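Local coordinates for trimethylamine-N-oxide reductase (Haemophilus influenzae, PDB 7L5I), which probably reduces S- or N-oxides such as trimethylamine N-oxide at a molybdenum centre held by two pterin guanosine dinucleotide cofactors, at residues V36-H41 and Y525-V530; L187-V192 and V610-F615; N661-Y666 and T788-I793. All coordinates share one frame; numbering follows the deposited sequence.

Interaction 1 (V36-H41 and Y525-V530)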
loop_
_atom_site.group_PDB
_atom_site.type_symbol
_atom_site.label_atom_id
_atom_site.label_comp_id
_atom_site.label_asym_id
_atom_site.label_seq_id
_atom_site.Cartn_x
_atom_site.Cartn_y
_atom_site.Cartn_z
ATOM N N VAL A 36 13.921 -15.985 -20.891
ATOM C CA VAL A 36 12.660 -15.343 -21.237
ATOM C C VAL A 36 12.551 -14.088 -20.384
ATOM O O VAL A 36 12.808 -14.128 -19.171
ATOM C CB VAL A 36 11.468 -16.280 -20.984
ATOM C CG1 VAL A 36 10.144 -15.609 -21.379
ATOM C CG2 VAL A 36 11.662 -17.583 -21.736
ATOM N N VAL A 37 12.146 -12.984 -21.005
ATOM C CA VAL A 37 11.963 -11.736 -20.283
ATOM C C VAL A 37 10.496 -11.581 -19.917
ATOM O O VAL A 37 9.602 -11.726 -20.767
ATOM C CB VAL A 37 12.463 -10.526 -21.090
ATOM C CG1 VAL A 37 12.063 -9.241 -20.378
ATOM C CG2 VAL A 37 13.972 -10.609 -21.285
ATOM N N THR A 38 10.245 -11.300 -18.643
ATOM C CA THR A 38 8.901 -11.020 -18.172
ATOM C C THR A 38 9.015 -9.918 -17.126
ATOM O O THR A 38 9.976 -9.137 -17.131
ATOM C CB THR A 38 8.214 -12.312 -17.717
ATOM O OG1 THR A 38 6.863 -12.020 -17.327
ATOM C CG2 THR A 38 8.973 -12.996 -16.574
ATOM N N ALA A 39 8.012 -9.796 -16.256
ATOM C CA ALA A 39 8.033 -8.667 -15.336
ATOM C C ALA A 39 7.153 -8.937 -14.133
ATOM O O ALA A 39 6.294 -9.822 -14.144
ATOM C CB ALA A 39 7.566 -7.366 -16.007
ATOM N N ALA A 40 7.395 -8.150 -13.082
ATOM C CA ALA A 40 6.589 -8.178 -11.872
ATOM C C ALA A 40 6.526 -6.759 -11.313
ATOM O O ALA A 40 7.167 -5.848 -11.832
ATOM C CB ALA A 40 7.154 -9.140 -10.825
ATOM N N HIS A 41 5.753 -6.576 -10.225
ATOM C CA HIS A 41 5.764 -5.279 -9.559
ATOM C C HIS A 41 7.197 -4.869 -9.229
ATOM O O HIS A 41 7.536 -3.678 -9.246
ATOM C CB HIS A 41 4.937 -5.345 -8.288
ATOM C CG HIS A 41 3.458 -5.450 -8.487
ATOM N ND1 HIS A 41 2.725 -4.540 -9.220
ATOM C CD2 HIS A 41 2.564 -6.344 -8.001
ATOM C CE1 HIS A 41 1.443 -4.854 -9.154
ATOM N NE2 HIS A 41 1.321 -5.941 -8.412
ATOM N N TYR A 525 7.361 -3.107 -21.044
ATOM C CA TYR A 525 7.958 -4.367 -20.626
ATOM C C TYR A 525 7.117 -5.531 -21.124
ATOM O O TYR A 525 5.926 -5.617 -20.781
ATOM C CB TYR A 525 8.055 -4.437 -19.103
ATOM C CG TYR A 525 9.096 -3.601 -18.409
ATOM C CD1 TYR A 525 10.164 -3.024 -19.083
ATOM C CD2 TYR A 525 9.023 -3.427 -17.025
ATOM C CE1 TYR A 525 11.113 -2.281 -18.392
ATOM C CE2 TYR A 525 9.969 -2.727 -16.354
ATOM C CZ TYR A 525 11.009 -2.155 -17.023
ATOM O OH TYR A 525 11.949 -1.430 -16.311
ATOM N N PRO A 526 7.676 -6.453 -21.900
ATOM C CA PRO A 526 6.942 -7.665 -22.241
ATOM C C PRO A 526 6.874 -8.590 -21.044
ATOM O O PRO A 526 7.792 -8.632 -20.224
ATOM C CB PRO A 526 7.785 -8.280 -23.371
ATOM C CG PRO A 526 9.172 -7.861 -23.039
ATOM C CD PRO A 526 9.065 -6.491 -22.423
ATOM N N MET A 527 5.767 -9.337 -20.941
ATOM C CA MET A 527 5.628 -10.373 -19.915
ATOM C C MET A 527 5.344 -11.692 -20.622
ATOM O O MET A 527 4.205 -12.157 -20.662
ATOM C CB MET A 527 4.527 -10.015 -18.905
ATOM C CG MET A 527 4.774 -8.744 -18.133
ATOM S SD MET A 527 3.398 -8.239 -17.069
ATOM C CE MET A 527 3.328 -9.649 -15.977
ATOM N N LYS A 528 6.380 -12.283 -21.207
ATOM C CA LYS A 528 6.205 -13.464 -22.038
ATOM C C LYS A 528 6.075 -14.707 -21.160
ATOM O O LYS A 528 6.755 -14.835 -20.143
ATOM C CB LYS A 528 7.389 -13.607 -22.996
ATOM C CG LYS A 528 7.267 -14.778 -23.957
ATOM C CD LYS A 528 8.373 -14.737 -25.013
ATOM C CE LYS A 528 8.397 -16.008 -25.842
ATOM N NZ LYS A 528 7.150 -16.206 -26.621
ATOM N N GLN A 529 5.179 -15.610 -21.550
ATOM C CA GLN A 529 4.980 -16.836 -20.789
ATOM C C GLN A 529 6.276 -17.613 -20.697
ATOM O O GLN A 529 6.963 -17.814 -21.696
ATOM C CB GLN A 529 3.907 -17.694 -21.454
ATOM C CG GLN A 529 3.647 -19.029 -20.794
ATOM C CD GLN A 529 2.604 -19.815 -21.580
ATOM O OE1 GLN A 529 2.610 -19.794 -22.802
ATOM N NE2 GLN A 529 1.723 -20.504 -20.892
ATOM N N VAL A 530 6.598 -18.069 -19.488
ATOM C CA VAL A 530 7.825 -18.805 -19.244
ATOM C C VAL A 530 7.582 -20.306 -19.309
ATOM O O VAL A 530 8.355 -21.047 -19.925
ATOM C CB VAL A 530 8.407 -18.423 -17.870
ATOM C CG1 VAL A 530 9.703 -19.160 -17.676
ATOM C CG2 VAL A 530 8.604 -16.922 -17.753
HETATM O O HOH W 1 5.668 -14.215 -17.763
HETATM O O HOH W 2 9.842 -7.233 -19.043
#
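Thr38 and Met527 meet because chi1 of Thr38 (-177°) sets OG1 opposite the backbone N and lays the hydroxyl against the backbone of Met527, with OG1 3.3 Å from Met527 CA. The Met527 side chain runs alongside Ala39 and then bends at chi3, carrying CE to 3.5 Å from Ala39 O; its CG rests 3.8 Å from Ala39 CB, where a small methyl leaves room for the long flexible thioether. Strands 36-40 and 525-527 cross nearly at right angles, their axes 4.7 Å apart, so regular sheet pairing cannot develop. A single direct hydrogen bond joins the two segments, just past the end of strand 525-527: Lys528 N donates to Val37 O (3.3 Å, 162°). Beside it, Thr38 CA makes a CH...O contact with Pro526 O (3.3 Å). One water donates to both Thr38 O and Pro526 O; a second links Thr38 OG1 with Lys528 O. Toward the start of strand 36-40, Val36 CG1 sits 3.8 Å from Lys528 CB, the aliphatic part of a lysine whose ammonium group points off from the contact. Val37 CG1 leans on the Pro526 ring, which in turn packs on helix 588-594. The contact is mixed: apolar packing of Val36, Val37 and Ala39 flanks a sparse polar seam, where two waters bridge groups that the steep crossing keeps from pairing directly, and buried Ala39 N has no hydrogen-bond partner in the model.

Interaction 2 (L187-V192 and V610-F615). With EPE (4-(2-hydroxyethyl)-1-piperazine ethanesulfonic acid), chain H.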
loop_
_atom_site.group_PDB
_atom_site.type_symbol
_atom_site.label_atom_id
_atom_site.label_comp_id
_atom_site.label_asym_id
_atom_site.label_seq_id
_atom_site.Cartn_x
_atom_site.Cartn_y
_atom_site.Cartn_z
ATOM N N LEU A 187 -5.449 21.200 -1.566
ATOM C CA LEU A 187 -4.739 21.522 -2.794
ATOM C C LEU A 187 -5.585 21.427 -4.053
ATOM O O LEU A 187 -5.127 21.874 -5.106
ATOM C CB LEU A 187 -3.532 20.586 -2.980
ATOM C CG LEU A 187 -2.467 20.723 -1.885
ATOM C CD1 LEU A 187 -1.430 19.633 -2.017
ATOM C CD2 LEU A 187 -1.792 22.096 -1.909
ATOM N N GLY A 188 -6.783 20.860 -3.980
ATOM C CA GLY A 188 -7.621 20.710 -5.148
ATOM C C GLY A 188 -7.231 19.580 -6.058
ATOM O O GLY A 188 -7.659 19.546 -7.214
ATOM N N THR A 189 -6.453 18.627 -5.558
ATOM C CA THR A 189 -5.966 17.509 -6.359
ATOM C C THR A 189 -5.613 16.392 -5.394
ATOM O O THR A 189 -5.397 16.629 -4.208
ATOM C CB THR A 189 -4.769 17.946 -7.217
ATOM O OG1 THR A 189 -4.519 16.989 -8.255
ATOM C CG2 THR A 189 -3.515 18.105 -6.381
ATOM N N ILE A 190 -5.573 15.160 -5.906
ATOM C CA ILE A 190 -5.329 14.034 -5.004
ATOM C C ILE A 190 -3.907 14.064 -4.465
ATOM O O ILE A 190 -3.652 13.622 -3.334
ATOM C CB ILE A 190 -5.642 12.716 -5.734
ATOM C CG1 ILE A 190 -5.736 11.570 -4.734
ATOM C CG2 ILE A 190 -4.582 12.410 -6.778
ATOM C CD1 ILE A 190 -6.247 10.281 -5.372
ATOM N N GLU A 191 -2.959 14.554 -5.267
ATOM C CA GLU A 191 -1.592 14.861 -4.871
ATOM C C GLU A 191 -0.714 13.628 -4.672
ATOM O O GLU A 191 0.434 13.612 -5.139
ATOM C CB GLU A 191 -1.587 15.740 -3.597
ATOM C CG GLU A 191 -0.225 16.348 -3.259
ATOM C CD GLU A 191 0.313 17.333 -4.316
ATOM O OE1 GLU A 191 -0.497 17.938 -5.056
ATOM O OE2 GLU A 191 1.559 17.527 -4.373
ATOM N N VAL A 192 -1.206 12.601 -3.972
ATOM C CA VAL A 192 -0.339 11.479 -3.600
ATOM C C VAL A 192 0.032 10.586 -4.778
ATOM O O VAL A 192 1.049 9.861 -4.690
ATOM C CB VAL A 192 -1.006 10.621 -2.501
ATOM C CG1 VAL A 192 -1.058 11.422 -1.194
ATOM C CG2 VAL A 192 -2.405 10.158 -2.899
ATOM N N VAL A 610 9.028 21.421 -12.486
ATOM C CA VAL A 610 8.856 21.745 -11.076
ATOM C C VAL A 610 7.362 21.738 -10.764
ATOM O O VAL A 610 6.581 22.486 -11.366
ATOM C CB VAL A 610 9.505 23.099 -10.732
ATOM C CG1 VAL A 610 9.211 23.505 -9.287
ATOM C CG2 VAL A 610 11.004 23.057 -10.993
ATOM N N ARG A 611 6.966 20.894 -9.817
ATOM C CA ARG A 611 5.577 20.844 -9.400
ATOM C C ARG A 611 5.178 22.170 -8.751
ATOM O O ARG A 611 5.926 22.754 -7.979
ATOM C CB ARG A 611 5.393 19.655 -8.457
ATOM C CG ARG A 611 3.944 19.275 -8.214
ATOM C CD ARG A 611 3.774 17.912 -7.510
ATOM N NE ARG A 611 2.345 17.766 -7.213
ATOM C CZ ARG A 611 1.430 17.380 -8.088
ATOM N NH1 ARG A 611 1.777 17.003 -9.331
ATOM N NH2 ARG A 611 0.152 17.348 -7.745
ATOM N N TYR A 612 3.992 22.660 -9.100
ATOM C CA TYR A 612 3.464 23.935 -8.602
ATOM C C TYR A 612 4.264 25.125 -9.120
ATOM O O TYR A 612 4.097 26.243 -8.636
ATOM C CB TYR A 612 3.346 23.960 -7.067
ATOM C CG TYR A 612 2.233 23.034 -6.605
ATOM C CD1 TYR A 612 0.921 23.279 -6.984
ATOM C CD2 TYR A 612 2.492 21.877 -5.891
ATOM C CE1 TYR A 612 -0.095 22.431 -6.659
ATOM C CE2 TYR A 612 1.449 21.004 -5.562
ATOM C CZ TYR A 612 0.159 21.301 -5.949
ATOM O OH TYR A 612 -0.921 20.489 -5.660
ATOM N N GLY A 613 5.099 24.916 -10.135
ATOM C CA GLY A 613 5.832 26.024 -10.717
ATOM C C GLY A 613 4.921 27.046 -11.372
ATOM O O GLY A 613 5.159 28.255 -11.278
ATOM N N GLU A 614 3.866 26.579 -12.039
ATOM C CA GLU A 614 2.960 27.528 -12.686
ATOM C C GLU A 614 2.118 28.274 -11.660
ATOM O O GLU A 614 1.883 29.481 -11.797
ATOM C CB GLU A 614 2.077 26.807 -13.682
ATOM C CG GLU A 614 2.868 26.281 -14.889
ATOM C CD GLU A 614 3.884 27.295 -15.443
ATOM O OE1 GLU A 614 5.093 26.960 -15.480
ATOM O OE2 GLU A 614 3.483 28.425 -15.821
ATOM N N PHE A 615 1.631 27.571 -10.638
ATOM C CA PHE A 615 0.981 28.236 -9.512
ATOM C C PHE A 615 1.883 29.285 -8.899
ATOM O O PHE A 615 1.456 30.416 -8.634
ATOM C CB PHE A 615 0.599 27.168 -8.473
ATOM C CG PHE A 615 -0.013 27.711 -7.213
ATOM C CD1 PHE A 615 -1.200 28.415 -7.271
ATOM C CD2 PHE A 615 0.550 27.440 -5.964
ATOM C CE1 PHE A 615 -1.807 28.898 -6.102
ATOM C CE2 PHE A 615 -0.061 27.923 -4.803
ATOM C CZ PHE A 615 -1.261 28.636 -4.886
HETATM N N1 EPE H . -2.152 19.886 -10.157
HETATM C C2 EPE H . -3.310 20.441 -10.865
HETATM C C3 EPE H . -4.449 19.432 -10.859
HETATM N N4 EPE H . -4.050 18.159 -11.421
HETATM C C5 EPE H . -2.734 17.674 -11.031
HETATM C C6 EPE H . -1.648 18.755 -10.948
HETATM C C7 EPE H . -5.066 17.124 -11.621
HETATM C C8 EPE H . -6.519 17.564 -11.453
HETATM O O8 EPE H . -6.862 17.623 -10.081
HETATM C C9 EPE H . -1.265 21.050 -9.973
HETATM C C10 EPE H . 0.217 20.756 -9.850
HETATM S S EPE H . 0.972 21.356 -11.375
HETATM O O1S EPE H . 0.285 22.562 -11.857
HETATM O O2S EPE H . 2.388 21.652 -11.204
HETATM O O3S EPE H . 0.813 20.269 -12.313
HETATM O O HOH W 3 -3.231 21.340 -6.923
#
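Leu187 packs its CB 3.7 Å from Tyr612 OH, and a water donates to both Leu187 O and that hydroxyl. Gly188 then takes the positive phi that turns the chain out of the preceding helix. Thr189 uses both branches: CG2 touches Tyr612 OH at 3.6 Å, while OG1 bonds to Glu194 and accepts from O8 of a bound EPE buffer molecule (3.0 Å). Glu191 carries the contact. Its side chain bends at chi2 (64°), bringing the carboxylate within reach of Arg611 and Tyr612. Arg611 grips it side-on, NH2 to OE1 at 2.8 Å and nearly straight (173°), NE to OE2 at 3.0 Å. The planes stand 60° apart, and both nitrogens meet their oxygens from out of the carboxylate plane. Tyr612 OH donates to OE1 at 2.7 Å on the syn side, tilted out of the plane to the face opposite Arg611 NH2. These bonds from two sides limit rotation of the carboxylate and probably favour its charged form. Arginine suits the place because NH2 also forms a salt bridge with Glu194. EPE C10 lies 3.6 Å above one face of the Tyr612 ring, and Tyr612 N reaches the sulfonate, O2S accepting at 2.8 Å; the sulfonate may be favoured by the nearby N-terminus of helix 613-617, although EPE is probably from the crystallisation liquor. The arrangement is a side-on salt bridge presented by a type II turn, Val610 to Gly613, whose third residue, Tyr612, is also the N-cap of helix 613-617.

Interaction 3 (N661-Y666 and T788-I793)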
loop_
_atom_site.group_PDB
_atom_site.type_symbol
_atom_site.label_atom_id
_atom_site.label_comp_id
_atom_site.label_asym_id
_atom_site.label_seq_id
_atom_site.Cartn_x
_atom_site.Cartn_y
_atom_site.Cartn_z
ATOM N N ASN A 661 0.091 7.584 25.697
ATOM C CA ASN A 661 -0.877 7.071 26.673
ATOM C C ASN A 661 -0.793 5.553 26.813
ATOM O O ASN A 661 -1.793 4.870 27.064
ATOM C CB ASN A 661 -2.302 7.519 26.347
ATOM C CG ASN A 661 -2.725 7.210 24.922
ATOM O OD1 ASN A 661 -2.202 6.295 24.293
ATOM N ND2 ASN A 661 -3.685 7.978 24.418
ATOM N N VAL A 662 0.428 5.017 26.706
ATOM C CA VAL A 662 0.688 3.646 27.112
ATOM C C VAL A 662 0.273 3.466 28.570
ATOM O O VAL A 662 0.193 4.428 29.343
ATOM C CB VAL A 662 2.163 3.272 26.932
ATOM C CG1 VAL A 662 2.540 3.232 25.445
ATOM C CG2 VAL A 662 3.078 4.225 27.701
ATOM N N THR A 663 0.006 2.214 28.937
ATOM C CA THR A 663 -0.565 1.864 30.232
ATOM C C THR A 663 0.313 0.835 30.926
ATOM O O THR A 663 1.255 0.296 30.354
ATOM C CB THR A 663 -1.975 1.275 30.100
ATOM O OG1 THR A 663 -1.908 0.093 29.289
ATOM C CG2 THR A 663 -2.939 2.246 29.453
ATOM N N GLU A 664 -0.022 0.548 32.188
ATOM C CA GLU A 664 0.663 -0.533 32.891
ATOM C C GLU A 664 0.475 -1.857 32.161
ATOM O O GLU A 664 1.410 -2.661 32.050
ATOM C CB GLU A 664 0.123 -0.607 34.320
ATOM C CG GLU A 664 0.745 -1.664 35.175
ATOM C CD GLU A 664 0.176 -1.629 36.595
ATOM O OE1 GLU A 664 -1.052 -1.435 36.741
ATOM O OE2 GLU A 664 0.959 -1.772 37.555
ATOM N N GLU A 665 -0.721 -2.084 31.632
ATOM C CA GLU A 665 -1.015 -3.346 30.959
ATOM C C GLU A 665 -0.362 -3.421 29.587
ATOM O O GLU A 665 0.123 -4.487 29.172
ATOM C CB GLU A 665 -2.523 -3.509 30.832
ATOM C CG GLU A 665 -2.965 -4.891 30.400
ATOM C CD GLU A 665 -4.480 -5.050 30.404
ATOM O OE1 GLU A 665 -5.188 -4.024 30.519
ATOM O OE2 GLU A 665 -4.950 -6.205 30.287
ATOM N N TYR A 666 -0.333 -2.309 28.870
ATOM C CA TYR A 666 0.241 -2.246 27.518
ATOM C C TYR A 666 1.221 -1.086 27.449
ATOM O O TYR A 666 0.858 0.018 27.031
ATOM C CB TYR A 666 -0.871 -2.088 26.481
ATOM C CG TYR A 666 -1.868 -3.204 26.529
ATOM C CD1 TYR A 666 -1.507 -4.479 26.119
ATOM C CD2 TYR A 666 -3.152 -2.993 26.987
ATOM C CE1 TYR A 666 -2.403 -5.516 26.169
ATOM C CE2 TYR A 666 -4.061 -4.030 27.033
ATOM C CZ TYR A 666 -3.672 -5.291 26.618
ATOM O OH TYR A 666 -4.564 -6.341 26.649
ATOM N N THR A 788 -1.461 3.468 15.279
ATOM C CA THR A 788 -1.743 4.018 16.606
ATOM C C THR A 788 -2.176 2.825 17.451
ATOM O O THR A 788 -3.341 2.458 17.436
ATOM C CB THR A 788 -2.812 5.120 16.568
ATOM O OG1 THR A 788 -3.713 4.931 15.463
ATOM C CG2 THR A 788 -2.149 6.477 16.408
ATOM N N CYS A 789 -1.239 2.222 18.179
ATOM C CA CYS A 789 -1.484 0.934 18.819
ATOM C C CYS A 789 -0.512 0.743 19.977
ATOM O O CYS A 789 0.660 1.103 19.861
ATOM C CB CYS A 789 -1.323 -0.163 17.751
ATOM S SG CYS A 789 -1.675 -1.820 18.254
ATOM N N ILE A 790 -1.004 0.195 21.100
ATOM C CA ILE A 790 -0.138 -0.144 22.224
ATOM C C ILE A 790 -0.254 -1.628 22.566
ATOM O O ILE A 790 -1.299 -2.257 22.353
ATOM C CB ILE A 790 -0.431 0.722 23.469
ATOM C CG1 ILE A 790 -1.850 0.519 23.968
ATOM C CG2 ILE A 790 -0.149 2.178 23.172
ATOM C CD1 ILE A 790 -2.158 1.359 25.225
ATOM N N VAL A 791 0.866 -2.183 23.060
ATOM C CA VAL A 791 1.075 -3.617 23.218
ATOM C C VAL A 791 1.907 -3.891 24.468
ATOM O O VAL A 791 2.547 -3.002 25.020
ATOM C CB VAL A 791 1.794 -4.263 22.016
ATOM C CG1 VAL A 791 1.020 -4.026 20.694
ATOM C CG2 VAL A 791 3.229 -3.747 21.885
ATOM N N GLN A 792 1.946 -5.166 24.851
ATOM C CA GLN A 792 2.898 -5.703 25.821
ATOM C C GLN A 792 3.685 -6.812 25.147
ATOM O O GLN A 792 3.197 -7.447 24.208
ATOM C CB GLN A 792 2.169 -6.232 27.053
ATOM C CG GLN A 792 3.081 -6.874 28.111
ATOM C CD GLN A 792 4.088 -5.892 28.698
ATOM O OE1 GLN A 792 5.042 -5.497 28.043
ATOM N NE2 GLN A 792 3.882 -5.530 29.965
ATOM N N ILE A 793 4.912 -7.018 25.606
ATOM C CA ILE A 793 5.763 -8.101 25.133
ATOM C C ILE A 793 6.289 -8.873 26.337
ATOM O O ILE A 793 6.582 -8.290 27.388
ATOM C CB ILE A 793 6.921 -7.585 24.274
ATOM C CG1 ILE A 793 6.364 -6.839 23.054
ATOM C CG2 ILE A 793 7.825 -8.708 23.820
ATOM C CD1 ILE A 793 7.404 -6.619 21.993
HETATM O O HOH W 4 1.437 -6.497 31.396
#
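Ile790 meets Val662 and Tyr666 through different branches. With chi1 at 62°, CG1 occupies the crowded position between backbone N and carbonyl carbon and comes 3.8 Å from Tyr666 CB, while CG2 lies 3.7 Å from Val662 CG1. A beta-branched residue suits this spot, since its two branches can pack against two residues of the loop. Tyr666 holds CG anti to its carbonyl carbon (chi1 -58°), and the ring turns one edge to the strand, CD1 standing 3.7 Å from Gln792 N; Glu665 CG covers part of one face. Loop 661-666 is held in shape by its own bonds: Tyr666 N donates to Thr663 OG1 at 2.9 Å, an ST motif, and Thr663 N donates to Tyr666 O. Gln792 folds at chi2 (62°), so that OE1 returns to accept from Ile793 N at 2.9 Å. The aliphatic CB of Gln792 lies 3.4 Å from Glu665 O, and its NE2 donates to a water that makes a long bond to the same carbonyl. With no direct hydrogen bond between the segments, the contact is one of van der Waals fit supplemented by that water bridge, while other polar groups bond within their own segment or to neighbours: Ile790 N to Glu657, Gln792 OE1 to Arg710.

In the fold
Along the chain, interactions 1 and 2 alternate: 36-41, 187-192, 525-530, then 610-615; interaction 3 follows both. Their centres lie 34 Å (1 and 2), 39 Å (2 and 3) and 46 Å (1 and 3) apart, and none touches another. Interaction 1 sets the edge strand of the three-stranded N-terminal sheet across strand 523-527 of a separate mixed sheet. Interaction 2 ties the loop after helix 179-187 to the turn before helix 613-617. Interaction 3, beyond the chain's centre from interaction 1, lays a loop on strand 790-795 of the dinucleotide-binding domain. Each joins parts distant in sequence; in interactions 1 and 3 the side chains of Met527 and Val791 come within about 9 and 11 Å of a bound MGD.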